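Local coordinates for uncharacterized protein (Acinetobacter baumannii, PDB 5D66) that is of unknown function but folds as an ankyrin repeat domain, a scaffold that in other proteins commonly mediates protein-protein binding, at residues A11-K20 / N48-I56; N129-L140 / N165-P176. One frame throughout, in Å; residues are numbered along the deposited sequence. Where two conformers were deposited one is given.

Contact 1 of 2, residues A11-K20 / N48-I56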
loop_
_atom_site.group_PDB
_atom_site.type_symbol
_atom_site.label_atom_id
_atom_site.label_comp_id
_atom_site.label_asym_id
_atom_site.label_seq_id
_atom_site.Cartn_x
_atom_site.Cartn_y
_atom_site.Cartn_z
ATOM N N ALA A 11 4.764 -15.898 -14.543
ATOM C CA ALA A 11 4.382 -15.136 -13.351
ATOM C C ALA A 11 2.878 -14.884 -13.285
ATOM O O ALA A 11 2.266 -15.050 -12.236
ATOM C CB ALA A 11 5.164 -13.831 -13.292
ATOM N N ALA A 12 2.283 -14.536 -14.414
ATOM C CA ALA A 12 0.845 -14.346 -14.473
ATOM C C ALA A 12 0.075 -15.630 -14.148
ATOM O O ALA A 12 -1.016 -15.588 -13.583
ATOM C CB ALA A 12 0.433 -13.876 -15.847
ATOM N N ASN A 13 0.648 -16.764 -14.506
ATOM C CA ASN A 13 0.031 -18.064 -14.309
ATOM C C ASN A 13 0.359 -18.713 -12.978
ATOM O O ASN A 13 -0.128 -19.810 -12.705
ATOM C CB ASN A 13 0.434 -18.989 -15.450
ATOM C CG ASN A 13 -0.285 -18.705 -16.723
ATOM O OD1 ASN A 13 -1.343 -18.051 -16.739
ATOM N ND2 ASN A 13 0.227 -19.282 -17.799
ATOM N N ASP A 14 1.185 -18.066 -12.168
ATOM C CA ASP A 14 1.632 -18.678 -10.893
ATOM C C ASP A 14 2.326 -20.025 -11.152
ATOM O O ASP A 14 2.294 -20.946 -10.317
ATOM C CB ASP A 14 0.495 -18.859 -9.880
ATOM C CG ASP A 14 1.003 -18.763 -8.455
ATOM O OD1 ASP A 14 1.976 -18.034 -8.160
ATOM O OD2 ASP A 14 0.418 -19.481 -7.592
ATOM N N ASP A 15 3.020 -20.113 -12.299
ATOM C CA ASP A 15 3.588 -21.389 -12.763
ATOM C C ASP A 15 5.011 -21.508 -12.216
ATOM O O ASP A 15 5.996 -21.162 -12.888
ATOM C CB ASP A 15 3.557 -21.402 -14.304
ATOM C CG ASP A 15 3.997 -22.731 -14.928
ATOM O OD1 ASP A 15 4.532 -23.646 -14.240
ATOM O OD2 ASP A 15 3.753 -22.831 -16.148
ATOM N N ILE A 16 5.144 -21.997 -10.977
ATOM C CA ILE A 16 6.449 -21.813 -10.331
ATOM C C ILE A 16 7.493 -22.805 -10.854
ATOM O O ILE A 16 8.659 -22.472 -10.810
ATOM C CB ILE A 16 6.429 -21.700 -8.793
ATOM C CG1 ILE A 16 5.977 -23.041 -8.222
ATOM C CG2 ILE A 16 5.589 -20.414 -8.313
ATOM C CD1 ILE A 16 5.845 -23.034 -6.727
ATOM N N GLN A 17 7.096 -23.958 -11.418
ATOM C CA GLN A 17 8.116 -24.807 -12.032
ATOM C C GLN A 17 8.706 -24.155 -13.272
ATOM O O GLN A 17 9.891 -24.295 -13.539
ATOM C CB GLN A 17 7.579 -26.205 -12.358
ATOM C CG GLN A 17 7.231 -27.045 -11.120
ATOM C CD GLN A 17 8.412 -27.247 -10.145
ATOM O OE1 GLN A 17 9.520 -27.574 -10.558
ATOM N NE2 GLN A 17 8.167 -27.040 -8.847
ATOM N N LEU A 18 7.861 -23.507 -14.064
ATOM C CA LEU A 18 8.348 -22.778 -15.223
ATOM C C LEU A 18 9.200 -21.610 -14.789
ATOM O O LEU A 18 10.273 -21.352 -15.369
ATOM C CB LEU A 18 7.207 -22.369 -16.136
ATOM C CG LEU A 18 7.618 -21.657 -17.417
ATOM C CD1 LEU A 18 8.698 -22.419 -18.198
ATOM C CD2 LEU A 18 6.408 -21.377 -18.276
ATOM N N ILE A 19 8.748 -20.830 -13.794
ATOM C CA ILE A 19 9.577 -19.735 -13.284
ATOM C C ILE A 19 10.967 -20.253 -12.871
ATOM O O ILE A 19 11.981 -19.676 -13.248
ATOM C CB ILE A 19 8.887 -19.024 -12.112
ATOM C CG1 ILE A 19 7.631 -18.312 -12.571
ATOM C CG2 ILE A 19 9.856 -17.976 -11.462
ATOM C CD1 ILE A 19 6.832 -17.709 -11.455
ATOM N N LYS A 20 11.019 -21.362 -12.134
ATOM C CA LYS A 20 12.282 -21.906 -11.676
ATOM C C LYS A 20 13.200 -22.191 -12.866
ATOM O O LYS A 20 14.386 -21.838 -12.853
ATOM C CB LYS A 20 12.030 -23.152 -10.852
ATOM C CG LYS A 20 13.273 -23.793 -10.232
ATOM C CD LYS A 20 13.076 -25.275 -9.816
ATOM C CE LYS A 20 11.866 -25.468 -8.923
ATOM N NZ LYS A 20 11.797 -26.849 -8.352
ATOM N N ASN A 48 -0.486 -13.453 -7.051
ATOM C CA ASN A 48 0.128 -14.787 -7.193
ATOM C C ASN A 48 1.272 -14.874 -6.186
ATOM O O ASN A 48 2.406 -14.572 -6.474
ATOM C CB ASN A 48 0.616 -14.989 -8.628
ATOM C CG ASN A 48 -0.520 -15.246 -9.571
ATOM O OD1 ASN A 48 -1.650 -15.577 -9.174
ATOM N ND2 ASN A 48 -0.257 -15.090 -10.857
ATOM N N ILE A 49 0.883 -15.292 -4.983
ATOM C CA ILE A 49 1.769 -15.288 -3.808
ATOM C C ILE A 49 3.008 -16.130 -4.063
ATOM O O ILE A 49 4.115 -15.738 -3.713
ATOM C CB ILE A 49 0.964 -15.753 -2.599
ATOM C CG1 ILE A 49 -0.157 -14.733 -2.259
ATOM C CG2 ILE A 49 1.824 -16.043 -1.383
ATOM C CD1 ILE A 49 -1.227 -15.266 -1.395
ATOM N N HIS A 50 2.822 -17.338 -4.596
ATOM C CA HIS A 50 3.966 -18.261 -4.770
ATOM C C HIS A 50 4.944 -17.726 -5.780
ATOM O O HIS A 50 6.155 -17.710 -5.554
ATOM C CB HIS A 50 3.451 -19.652 -5.150
ATOM C CG HIS A 50 2.609 -20.242 -4.091
ATOM N ND1 HIS A 50 1.306 -20.647 -4.274
ATOM C CD2 HIS A 50 2.852 -20.349 -2.776
ATOM C CE1 HIS A 50 0.816 -21.082 -3.125
ATOM N NE2 HIS A 50 1.754 -20.939 -2.208
ATOM N N ALA A 51 4.440 -17.228 -6.911
ATOM C CA ALA A 51 5.327 -16.634 -7.915
ATOM C C ALA A 51 6.046 -15.415 -7.382
ATOM O O ALA A 51 7.231 -15.240 -7.569
ATOM C CB ALA A 51 4.538 -16.234 -9.159
ATOM N N ALA A 52 5.305 -14.587 -6.651
ATOM C CA ALA A 52 5.918 -13.387 -6.051
ATOM C C ALA A 52 7.031 -13.798 -5.072
ATOM O O ALA A 52 8.123 -13.201 -5.106
ATOM C CB ALA A 52 4.883 -12.531 -5.363
ATOM N N HIS A 53 6.793 -14.813 -4.245
ATOM C CA HIS A 53 7.828 -15.255 -3.320
ATOM C C HIS A 53 9.084 -15.693 -4.060
ATOM O O HIS A 53 10.192 -15.333 -3.680
ATOM C CB HIS A 53 7.305 -16.395 -2.465
ATOM C CG HIS A 53 8.299 -16.927 -1.492
ATOM N ND1 HIS A 53 8.962 -18.129 -1.625
ATOM C CD2 HIS A 53 8.774 -16.361 -0.371
ATOM C CE1 HIS A 53 9.744 -18.321 -0.578
ATOM N NE2 HIS A 53 9.649 -17.253 0.191
HETATM N N MSE A 54 8.921 -16.494 -5.101
HETATM C CA MSE A 54 10.071 -17.003 -5.839
HETATM C C MSE A 54 10.847 -15.860 -6.475
HETATM O O MSE A 54 12.073 -15.828 -6.442
HETATM C CB MSE A 54 9.611 -18.020 -6.860
HETATM C CG MSE A 54 10.743 -18.654 -7.617
HETATM SE SE MSE A 54 10.174 -20.077 -8.790
HETATM C CE MSE A 54 10.223 -21.430 -7.451
ATOM N N LEU A 55 10.136 -14.911 -7.045
ATOM C CA LEU A 55 10.795 -13.767 -7.729
ATOM C C LEU A 55 11.530 -12.853 -6.746
ATOM O O LEU A 55 12.641 -12.428 -6.986
ATOM C CB LEU A 55 9.783 -12.992 -8.569
ATOM C CG LEU A 55 9.230 -13.777 -9.786
ATOM C CD1 LEU A 55 7.969 -13.078 -10.300
ATOM C CD2 LEU A 55 10.270 -13.959 -10.882
ATOM N N ILE A 56 10.865 -12.590 -5.618
ATOM C CA ILE A 56 11.475 -11.802 -4.541
ATOM C C ILE A 56 12.696 -12.505 -3.957
ATOM O O ILE A 56 13.725 -11.824 -3.783
ATOM C CB ILE A 56 10.444 -11.430 -3.454
ATOM C CG1 ILE A 56 9.429 -10.462 -4.018
ATOM C CG2 ILE A 56 11.101 -10.825 -2.247
ATOM C CD1 ILE A 56 8.189 -10.258 -3.169
HETATM O O HOH W 1 0.135 -18.369 -5.181
#

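Contact 2 of 2, residues N129-L140 / N165-P176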
loop_
_atom_site.group_PDB
_atom_site.type_symbol
_atom_site.label_atom_id
_atom_site.label_comp_id
_atom_site.label_asym_id
_atom_site.label_seq_id
_atom_site.Cartn_x
_atom_site.Cartn_y
_atom_site.Cartn_z
ATOM N N ASN A 129 2.173 10.664 8.900
ATOM C CA ASN A 129 1.868 12.055 8.611
ATOM C C ASN A 129 2.087 12.491 7.131
ATOM O O ASN A 129 1.966 13.651 6.808
ATOM C CB ASN A 129 2.624 12.986 9.554
ATOM C CG ASN A 129 2.071 12.922 10.959
ATOM O OD1 ASN A 129 0.869 12.740 11.175
ATOM N ND2 ASN A 129 2.936 13.091 11.944
ATOM N N HIS A 130 2.397 11.518 6.272
ATOM C CA HIS A 130 2.590 11.847 4.870
ATOM C C HIS A 130 1.300 12.343 4.223
ATOM O O HIS A 130 0.225 11.814 4.445
ATOM C CB HIS A 130 3.029 10.590 4.109
ATOM C CG HIS A 130 3.415 10.789 2.694
ATOM N ND1 HIS A 130 4.712 10.910 2.264
ATOM C CD2 HIS A 130 2.639 10.806 1.607
ATOM C CE1 HIS A 130 4.679 11.093 0.947
ATOM N NE2 HIS A 130 3.433 11.108 0.540
ATOM N N VAL A 131 1.432 13.383 3.415
ATOM C CA VAL A 131 0.325 14.005 2.699
ATOM C C VAL A 131 0.462 13.767 1.185
ATOM O O VAL A 131 1.484 14.041 0.577
ATOM C CB VAL A 131 0.301 15.558 2.917
ATOM C CG1 VAL A 131 -0.918 16.165 2.267
ATOM C CG2 VAL A 131 0.321 15.909 4.385
ATOM N N ASN A 132 -0.583 13.184 0.604
ATOM C CA ASN A 132 -0.556 12.881 -0.853
ATOM C C ASN A 132 -0.946 14.105 -1.692
ATOM O O ASN A 132 -1.160 15.224 -1.170
ATOM C CB ASN A 132 -1.378 11.627 -1.164
ATOM C CG ASN A 132 -2.869 11.837 -1.065
ATOM O OD1 ASN A 132 -3.364 12.963 -0.975
ATOM N ND2 ASN A 132 -3.593 10.722 -1.048
ATOM N N ASN A 133 -1.031 13.931 -3.010
ATOM C CA ASN A 133 -1.265 15.081 -3.909
ATOM C C ASN A 133 -2.714 15.446 -4.037
ATOM O O ASN A 133 -3.023 16.420 -4.714
ATOM C CB ASN A 133 -0.557 14.878 -5.269
ATOM C CG ASN A 133 -1.232 13.882 -6.198
ATOM O OD1 ASN A 133 -2.437 13.628 -6.126
ATOM N ND2 ASN A 133 -0.422 13.327 -7.111
ATOM N N LEU A 134 -3.592 14.772 -3.315
ATOM C CA LEU A 134 -4.983 15.198 -3.055
ATOM C C LEU A 134 -5.061 16.014 -1.772
ATOM O O LEU A 134 -6.141 16.492 -1.414
ATOM C CB LEU A 134 -5.912 13.971 -2.943
ATOM C CG LEU A 134 -5.966 13.110 -4.215
ATOM C CD1 LEU A 134 -6.289 11.624 -3.885
ATOM C CD2 LEU A 134 -6.983 13.601 -5.154
ATOM N N GLY A 135 -3.937 16.218 -1.066
ATOM C CA GLY A 135 -3.881 16.973 0.165
ATOM C C GLY A 135 -4.333 16.145 1.368
ATOM O O GLY A 135 -4.619 16.703 2.423
ATOM N N TRP A 136 -4.333 14.825 1.237
ATOM C CA TRP A 136 -4.901 13.953 2.240
ATOM C C TRP A 136 -3.797 13.099 2.866
ATOM O O TRP A 136 -2.900 12.603 2.195
ATOM C CB TRP A 136 -6.027 13.068 1.731
ATOM C CG TRP A 136 -7.242 13.762 1.279
ATOM C CD1 TRP A 136 -7.706 14.952 1.750
ATOM C CD2 TRP A 136 -8.195 13.337 0.311
ATOM N NE1 TRP A 136 -8.882 15.289 1.150
ATOM C CE2 TRP A 136 -9.207 14.313 0.253
ATOM C CE3 TRP A 136 -8.238 12.273 -0.636
ATOM C CZ2 TRP A 136 -10.290 14.231 -0.646
ATOM C CZ3 TRP A 136 -9.335 12.163 -1.486
ATOM C CH2 TRP A 136 -10.366 13.135 -1.470
ATOM N N THR A 137 -3.934 12.889 4.166
ATOM C CA THR A 137 -3.189 11.916 4.933
ATOM C C THR A 137 -3.993 10.597 4.986
ATOM O O THR A 137 -5.200 10.565 4.633
ATOM C CB THR A 137 -2.991 12.440 6.350
ATOM O OG1 THR A 137 -4.327 12.671 6.846
ATOM C CG2 THR A 137 -2.185 13.665 6.464
ATOM N N ALA A 138 -3.410 9.565 5.545
ATOM C CA ALA A 138 -4.133 8.334 5.824
ATOM C C ALA A 138 -5.362 8.615 6.720
ATOM O O ALA A 138 -6.393 8.070 6.468
ATOM C CB ALA A 138 -3.210 7.322 6.438
ATOM N N LEU A 139 -5.158 9.417 7.770
ATOM C CA LEU A 139 -6.227 9.778 8.668
ATOM C C LEU A 139 -7.385 10.461 7.916
ATOM O O LEU A 139 -8.561 10.095 8.103
ATOM C CB LEU A 139 -5.704 10.652 9.795
ATOM C CG LEU A 139 -6.702 11.096 10.859
ATOM C CD1 LEU A 139 -7.320 9.956 11.581
ATOM C CD2 LEU A 139 -6.025 12.033 11.816
ATOM N N LEU A 140 -7.076 11.451 7.117
ATOM C CA LEU A 140 -8.112 12.159 6.365
ATOM C C LEU A 140 -8.847 11.216 5.454
ATOM O O LEU A 140 -10.090 11.253 5.376
ATOM C CB LEU A 140 -7.552 13.355 5.630
ATOM C CG LEU A 140 -7.221 14.550 6.504
ATOM C CD1 LEU A 140 -6.272 15.506 5.823
ATOM C CD2 LEU A 140 -8.480 15.312 6.884
ATOM N N ASN A 165 -0.660 12.972 13.602
ATOM C CA ASN A 165 -1.061 14.285 14.050
ATOM C C ASN A 165 -2.541 14.471 13.731
ATOM O O ASN A 165 -2.918 14.476 12.568
ATOM C CB ASN A 165 -0.193 15.322 13.346
ATOM C CG ASN A 165 -0.456 16.732 13.790
ATOM O OD1 ASN A 165 -1.527 17.046 14.306
ATOM N ND2 ASN A 165 0.517 17.617 13.586
ATOM N N PRO A 166 -3.408 14.640 14.731
ATOM C CA PRO A 166 -4.826 14.749 14.452
ATOM C C PRO A 166 -5.263 16.091 13.915
ATOM O O PRO A 166 -6.426 16.264 13.589
ATOM C CB PRO A 166 -5.427 14.530 15.813
ATOM C CG PRO A 166 -4.421 15.157 16.776
ATOM C CD PRO A 166 -3.109 14.720 16.162
ATOM N N ASN A 167 -4.324 17.054 13.824
ATOM C CA ASN A 167 -4.594 18.403 13.366
ATOM C C ASN A 167 -4.070 18.735 12.004
ATOM O O ASN A 167 -4.135 19.887 11.597
ATOM C CB ASN A 167 -4.118 19.399 14.447
ATOM C CG ASN A 167 -4.970 19.249 15.707
ATOM O OD1 ASN A 167 -6.178 19.234 15.598
ATOM N ND2 ASN A 167 -4.371 19.086 16.860
ATOM N N LEU A 168 -3.574 17.777 11.255
ATOM C CA LEU A 168 -3.169 18.003 9.850
ATOM C C LEU A 168 -4.412 18.001 8.997
ATOM O O LEU A 168 -5.079 16.983 8.835
ATOM C CB LEU A 168 -2.153 16.962 9.371
ATOM C CG LEU A 168 -0.780 17.078 9.990
ATOM C CD1 LEU A 168 0.102 15.933 9.466
ATOM C CD2 LEU A 168 -0.088 18.413 9.822
ATOM N N ALA A 169 -4.761 19.193 8.520
ATOM C CA ALA A 169 -5.964 19.466 7.751
ATOM C C ALA A 169 -5.775 19.183 6.246
ATOM O O ALA A 169 -4.655 19.060 5.764
ATOM C CB ALA A 169 -6.370 20.892 8.009
ATOM N N ASP A 170 -6.901 19.120 5.525
ATOM C CA ASP A 170 -6.898 19.014 4.079
ATOM C C ASP A 170 -6.426 20.310 3.422
ATOM O O ASP A 170 -6.067 21.298 4.094
ATOM C CB ASP A 170 -8.232 18.482 3.569
ATOM C CG ASP A 170 -9.407 19.462 3.648
ATOM O OD1 ASP A 170 -9.138 20.694 3.756
ATOM O OD2 ASP A 170 -10.579 19.003 3.514
ATOM N N LYS A 171 -6.377 20.337 2.090
ATOM C CA LYS A 171 -5.878 21.524 1.385
ATOM C C LYS A 171 -6.690 22.753 1.673
ATOM O O LYS A 171 -6.164 23.856 1.610
ATOM C CB LYS A 171 -5.910 21.329 -0.127
ATOM C CG LYS A 171 -4.756 20.619 -0.645
ATOM C CD LYS A 171 -4.907 20.467 -2.107
ATOM C CE LYS A 171 -3.789 19.667 -2.647
ATOM N NZ LYS A 171 -4.163 19.306 -3.994
ATOM N N ASP A 172 -7.968 22.558 1.984
ATOM C CA ASP A 172 -8.916 23.643 2.166
ATOM C C ASP A 172 -9.054 24.037 3.636
ATOM O O ASP A 172 -9.959 24.804 4.007
ATOM C CB ASP A 172 -10.282 23.199 1.608
ATOM C CG ASP A 172 -10.172 22.583 0.212
ATOM O OD1 ASP A 172 -9.423 23.167 -0.642
ATOM O OD2 ASP A 172 -10.800 21.517 -0.017
ATOM N N GLY A 173 -8.150 23.518 4.477
ATOM C CA GLY A 173 -8.113 23.885 5.876
ATOM C C GLY A 173 -9.091 23.130 6.777
ATOM O O GLY A 173 -9.212 23.470 7.966
ATOM N N ILE A 174 -9.793 22.134 6.242
ATOM C CA ILE A 174 -10.765 21.386 7.032
ATOM C C ILE A 174 -10.054 20.271 7.783
ATOM O O ILE A 174 -9.354 19.433 7.181
ATOM C CB ILE A 174 -11.907 20.925 6.205
ATOM C CG1 ILE A 174 -12.556 22.108 5.522
ATOM C CG2 ILE A 174 -12.898 20.163 7.079
ATOM C CD1 ILE A 174 -13.647 21.701 4.622
ATOM N N THR A 175 -10.211 20.274 9.094
ATOM C CA THR A 175 -9.483 19.370 9.947
ATOM C C THR A 175 -10.136 17.980 9.999
ATOM O O THR A 175 -11.356 17.828 9.723
ATOM C CB THR A 175 -9.437 19.958 11.351
ATOM O OG1 THR A 175 -10.750 19.996 11.869
ATOM C CG2 THR A 175 -8.712 21.324 11.402
ATOM N N PRO A 176 -9.385 16.967 10.438
ATOM C CA PRO A 176 -10.027 15.673 10.714
ATOM C C PRO A 176 -11.256 15.797 11.626
ATOM O O PRO A 176 -12.265 15.157 11.344
ATOM C CB PRO A 176 -8.854 14.918 11.364
ATOM C CG PRO A 176 -7.645 15.461 10.670
ATOM C CD PRO A 176 -7.919 16.911 10.577
HETATM O O HOH W 2 -2.087 12.916 10.433
HETATM O O HOH W 3 -1.607 18.930 -4.777
HETATM O O HOH W 4 -7.447 18.300 0.340
HETATM O O HOH W 5 -3.477 18.993 3.169
HETATM O O HOH W 6 -10.705 17.445 1.236
HETATM O O HOH W 7 -4.503 14.221 9.105
#

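Contact 1 of 2, residues A11-K20 / N48-I56
The carboxylate of Asp14 stacks on the side-chain amide of Asn48, their planes 25° apart and the two side chains running past each other in opposite directions. OD1 takes the N-H of Ala51 at 2.9 Å, nearly along the C-O axis, while OD2 accepts a hydrogen bond from a water that in turn accepts from His50 N. The His50 ring lies almost coplanar with this carboxylate, with Asp14 OD2 near its edge, 3.6 Å from ND1. Asp14 binds two backbone N-H groups in the first turn of helix 49-57, one directly and one through water, where the helix dipole would probably favour its negative charge. In return Asn48 ND2 reaches back to the end of helix 6-12, bonding Ala11 O at 2.9 Å in the carbonyl plane and Ala12 O more weakly. Next to these polar groups, Ile19 CD1 sits 3.6 Å from Ala51 CB. In one of two deposited conformers, selenomethionine Met54 has CG opposite its backbone N (chi1 -177°) and places SE 3.4 Å from Ile19 CG2. Asp14, with positive phi, follows helix 6-12 in a Schellman motif. Segments 16-20 and 49-56 run nearly parallel, 17° apart, in neighbouring outer helices of an ankyrin stack.

Contact 2 of 2, residues N129-L140 / N165-P176
Two neighbouring loops of the ankyrin beta-hairpin type, without regular strand here, meet, each carrying a type I turn, Asn132 to Gly135 and Asp170 to Gly173. Across them Asn165 N donates to Asn129 OD1 at 2.9 Å, almost straight at 175° and on an in-plane lone pair; a water joins the same oxygen to Asn165 O. In one of two deposited conformers, Lys171 passes its extended chain over Gly135, CE 3.8 Å from Gly135 N, and NZ bonds Asn133 O at 3.2 Å from above the carbonyl plane. Asn132 OD1 holds the first turn, accepting from Leu134 N, an Asx turn, and from Trp136 N just beyond, from opposite faces of its plane. The Trp136 indole presents its edge to Asp170, CD1 4.0 Å from CB, and a water links NE1 to Asp170 OD2, which also accepts from His179. On the helix side, Leu140 CD1 lies 3.6 Å from Leu168 O; CD2 packs 3.9 Å from Pro176 CG. Leu139 CD2 meets the same carbon at 4.0 Å. The loops run into helices 138-144, capped by Thr137 through Leu140 N, and 176-183, capped by Thr175 through Gln178 N; Leu139 also rests on Val156 and Leu160 of helix 150-162.

Overall arrangement
Contact 1 and contact 2 lie on opposite sides of the chain's centre, about 38 Å between centres, and share no helix. Each joins elements well separated in sequence, but at different levels of the ankyrin stack: 11-20 / 48-56 pairs helices and the turn before one of them, whereas 129-140 / 165-176 pairs loops with the helix starts they lead into. Both are partly buried. In contact 1 the buried portion is aliphatic, with direct polar bonds concentrated at helix ends; in contact 2 two leucines and a proline form the inner layer, while several waters bridge the loops. Direct bonding there is sparse, so solvent supplies much of the polar connection.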